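Local coordinates for protein putative ABC transporter subunit, substrate-binding component (PDB 4EVS) that probably serves as the solute-binding component of an ABC transporter, binding 4-hydroxybenzoate in the cleft between its two lobes, at residues Gly184-Met187 with Gln188-Lys191. Sequence-based numbering, arbitrary orientation.
Sequences GPIM and QRIK. With SO4 (sulfate ion), chain H.
Ile190 lays its CD1 methyl against two side chains of the preceding turn, meeting Ile186 CG1 at 4.0 Å and Met187 SE (selenomethionine) at 4.2 Å. The two isoleucine side chains meet at a slant. In Ile190, CG1 stands anti to the carbonyl carbon (chi1 -69°), which carries this branch back up the helix and past the Ile186 carbonyl; its CG1 lies 3.4 Å from Ile186 O. The side chain of Met187, bent at chi2, packs on Phe211, Ala214 and Tyr215 of the neighbouring helix 206-217, Ile186 rests on Val174 of strand 169-176, and Leu220 touches both Met187 and Ile190. Ile186, Met187 and Ile190 are all buried and form the inward face of helix 184-193.

The backbone repeats the i to i+4 bond four times across this first part of the helix, from Gly184 O to Gln188 N through Met187 O to Lys191 N. Asp182, just ahead of the helix, accepts a hydrogen bond from the amide of its first residue, Gly184.

At the exposed flank beside strand 169-176, the start of the Arg189 chain runs beside the Pro185 carbonyl, CG coming 3.5 Å from Pro185 O. A bend at chi3 then turns the guanidinium outward, where a sulfate, probably from the crystallisation liquor, sits at its edge, the sulfur in its plane. Two bonds grip the anion: Arg189 NH1 to sulfate O4 at 2.9 Å, and Arg189 NH2 to sulfate O1 at 2.8 Å, the former straighter (163° against 150°). Arg189 NE makes a long, weak ion pair with Glu172.

The chemistry is that of an amphipathic surface helix, apolar where it covers the sheet and next helix, while the paired N-H donors of Arg189 probably hold the sulfate by charge as well as by directed bonds.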
ATOM      1  N   GLY A 184      -8.552   0.190 -23.795  1.00 22.77           N
ATOM      2  CA  GLY A 184      -8.197   0.337 -25.214  1.00 23.21           C
ATOM      3  C   GLY A 184      -8.029   1.792 -25.617  1.00 23.39           C
ATOM      4  O   GLY A 184      -6.979   2.172 -26.172  1.00 23.79           O
ATOM      5  N   PRO A 185      -9.024   2.637 -25.285  1.00 24.32           N
ATOM      6  CA  PRO A 185      -8.889   4.029 -25.723  1.00 24.19           C
ATOM      7  C   PRO A 185      -7.714   4.771 -25.096  1.00 23.91           C
ATOM      8  O   PRO A 185      -7.109   5.571 -25.778  1.00 24.78           O
ATOM      9  CB  PRO A 185     -10.237   4.648 -25.350  1.00 24.57           C
ATOM     10  CG  PRO A 185     -11.192   3.489 -25.380  1.00 26.37           C
ATOM     11  CD  PRO A 185     -10.411   2.300 -24.908  1.00 24.19           C
ATOM     12  N   ILE A 186      -7.373   4.496 -23.829  1.00 23.10           N
ATOM     13  CA  ILE A 186      -6.217   5.180 -23.245  1.00 22.97           C
ATOM     14  C   ILE A 186      -4.916   4.731 -23.950  1.00 21.63           C
ATOM     15  O   ILE A 186      -4.007   5.525 -24.152  1.00 20.21           O
ATOM     16  CB  ILE A 186      -6.107   5.003 -21.686  1.00 24.96           C
ATOM     17  CG1 ILE A 186      -4.937   5.829 -21.129  1.00 28.93           C
ATOM     18  CG2 ILE A 186      -5.893   3.642 -21.328  1.00 26.85           C
ATOM     19  CD1 ILE A 186      -5.032   7.368 -21.330  1.00 33.65           C
HETATM   20  N   MSE A 187      -4.815   3.455 -24.313  1.00 21.49           N
HETATM   21  CA  MSE A 187      -3.609   2.991 -25.003  1.00 20.73           C
HETATM   22  C   MSE A 187      -3.435   3.675 -26.343  1.00 21.50           C
HETATM   23  O   MSE A 187      -2.330   4.016 -26.721  1.00 22.47           O
HETATM   24  CB  MSE A 187      -3.604   1.481 -25.180  1.00 20.29           C
HETATM   25  CG  MSE A 187      -3.623   0.731 -23.895  1.00 20.26           C
HETATM   26 SE   MSE A 187      -2.279   1.304 -22.539  0.65 21.43          SE
HETATM   27  CE  MSE A 187      -3.214   0.779 -20.978  1.00 22.37           C
ATOM     28  N   GLN A 188      -4.547   3.917 -27.021  1.00 21.85           N
ATOM     29  CA  GLN A 188      -4.498   4.642 -28.283  1.00 22.83           C
ATOM     30  C   GLN A 188      -4.026   6.082 -28.048  1.00 22.34           C
ATOM     31  O   GLN A 188      -3.183   6.613 -28.815  1.00 23.00           O
ATOM     32  CB  GLN A 188      -5.853   4.589 -28.993  1.00 24.47           C
ATOM     33  CG  GLN A 188      -5.848   5.230 -30.358  1.00 26.78           C
ATOM     34  CD  GLN A 188      -4.868   4.585 -31.322  1.00 30.91           C
ATOM     35  OE1 GLN A 188      -4.757   3.356 -31.386  1.00 34.38           O
ATOM     36  NE2 GLN A 188      -4.137   5.410 -32.067  1.00 33.68           N
ATOM     37  N   ARG A 189      -4.553   6.742 -27.030  1.00 22.23           N
ATOM     38  CA  ARG A 189      -4.059   8.104 -26.710  1.00 22.84           C
ATOM     39  C   ARG A 189      -2.551   8.122 -26.375  1.00 22.65           C
ATOM     40  O   ARG A 189      -1.795   9.026 -26.794  1.00 23.54           O
ATOM     41  CB  ARG A 189      -4.870   8.738 -25.575  1.00 24.53           C
ATOM     42  CG  ARG A 189      -6.343   8.982 -25.924  1.00 28.69           C
ATOM     43  CD  ARG A 189      -7.116   9.464 -24.703  1.00 32.21           C
ATOM     44  NE  ARG A 189      -6.717  10.829 -24.341  1.00 35.01           N
ATOM     45  CZ  ARG A 189      -7.176  11.487 -23.273  1.00 37.53           C
ATOM     46  NH1 ARG A 189      -8.044  10.896 -22.457  1.00 36.97           N
ATOM     47  NH2 ARG A 189      -6.754  12.722 -23.006  1.00 39.57           N
ATOM     48  N   ILE A 190      -2.093   7.129 -25.640  1.00 20.79           N
ATOM     49  CA  ILE A 190      -0.674   7.035 -25.289  1.00 20.67           C
ATOM     50  C   ILE A 190       0.175   6.822 -26.526  1.00 22.17           C
ATOM     51  O   ILE A 190       1.195   7.496 -26.695  1.00 23.49           O
ATOM     52  CB  ILE A 190      -0.399   5.946 -24.213  1.00 20.08           C
ATOM     53  CG1 ILE A 190      -0.995   6.389 -22.879  1.00 20.34           C
ATOM     54  CG2 ILE A 190       1.120   5.710 -24.042  1.00 21.50           C
ATOM     55  CD1 ILE A 190      -1.095   5.299 -21.887  1.00 21.03           C
ATOM     56  N   LYS A 191      -0.261   5.941 -27.414  1.00 23.06           N
ATOM     57  CA  LYS A 191       0.449   5.729 -28.680  1.00 25.12           C
ATOM     58  C   LYS A 191       0.562   7.054 -29.431  1.00 25.68           C
ATOM     59  O   LYS A 191       1.655   7.459 -29.874  1.00 26.45           O
ATOM     60  CB  LYS A 191      -0.292   4.699 -29.506  1.00 26.27           C
ATOM     61  CG  LYS A 191       0.451   4.252 -30.722  1.00 30.77           C
ATOM     62  CD  LYS A 191      -0.436   3.374 -31.577  1.00 35.86           C
ATOM     63  CE  LYS A 191       0.212   3.127 -32.959  1.00 38.60           C
ATOM     64  NZ  LYS A 191      -0.664   2.273 -33.837  1.00 41.65           N
TER
HETATM   65  S   SO4 H 407      -8.987  13.787 -20.189  0.77 63.19           S
HETATM   66  O1  SO4 H 407      -8.393  14.327 -21.400  0.77 63.99           O
HETATM   67  O2  SO4 H 407     -10.076  14.656 -19.746  0.77 63.73           O
HETATM   68  O3  SO4 H 407      -7.985  13.717 -19.124  0.77 63.54           O
HETATM   69  O4  SO4 H 407      -9.527  12.459 -20.449  0.77 62.53           O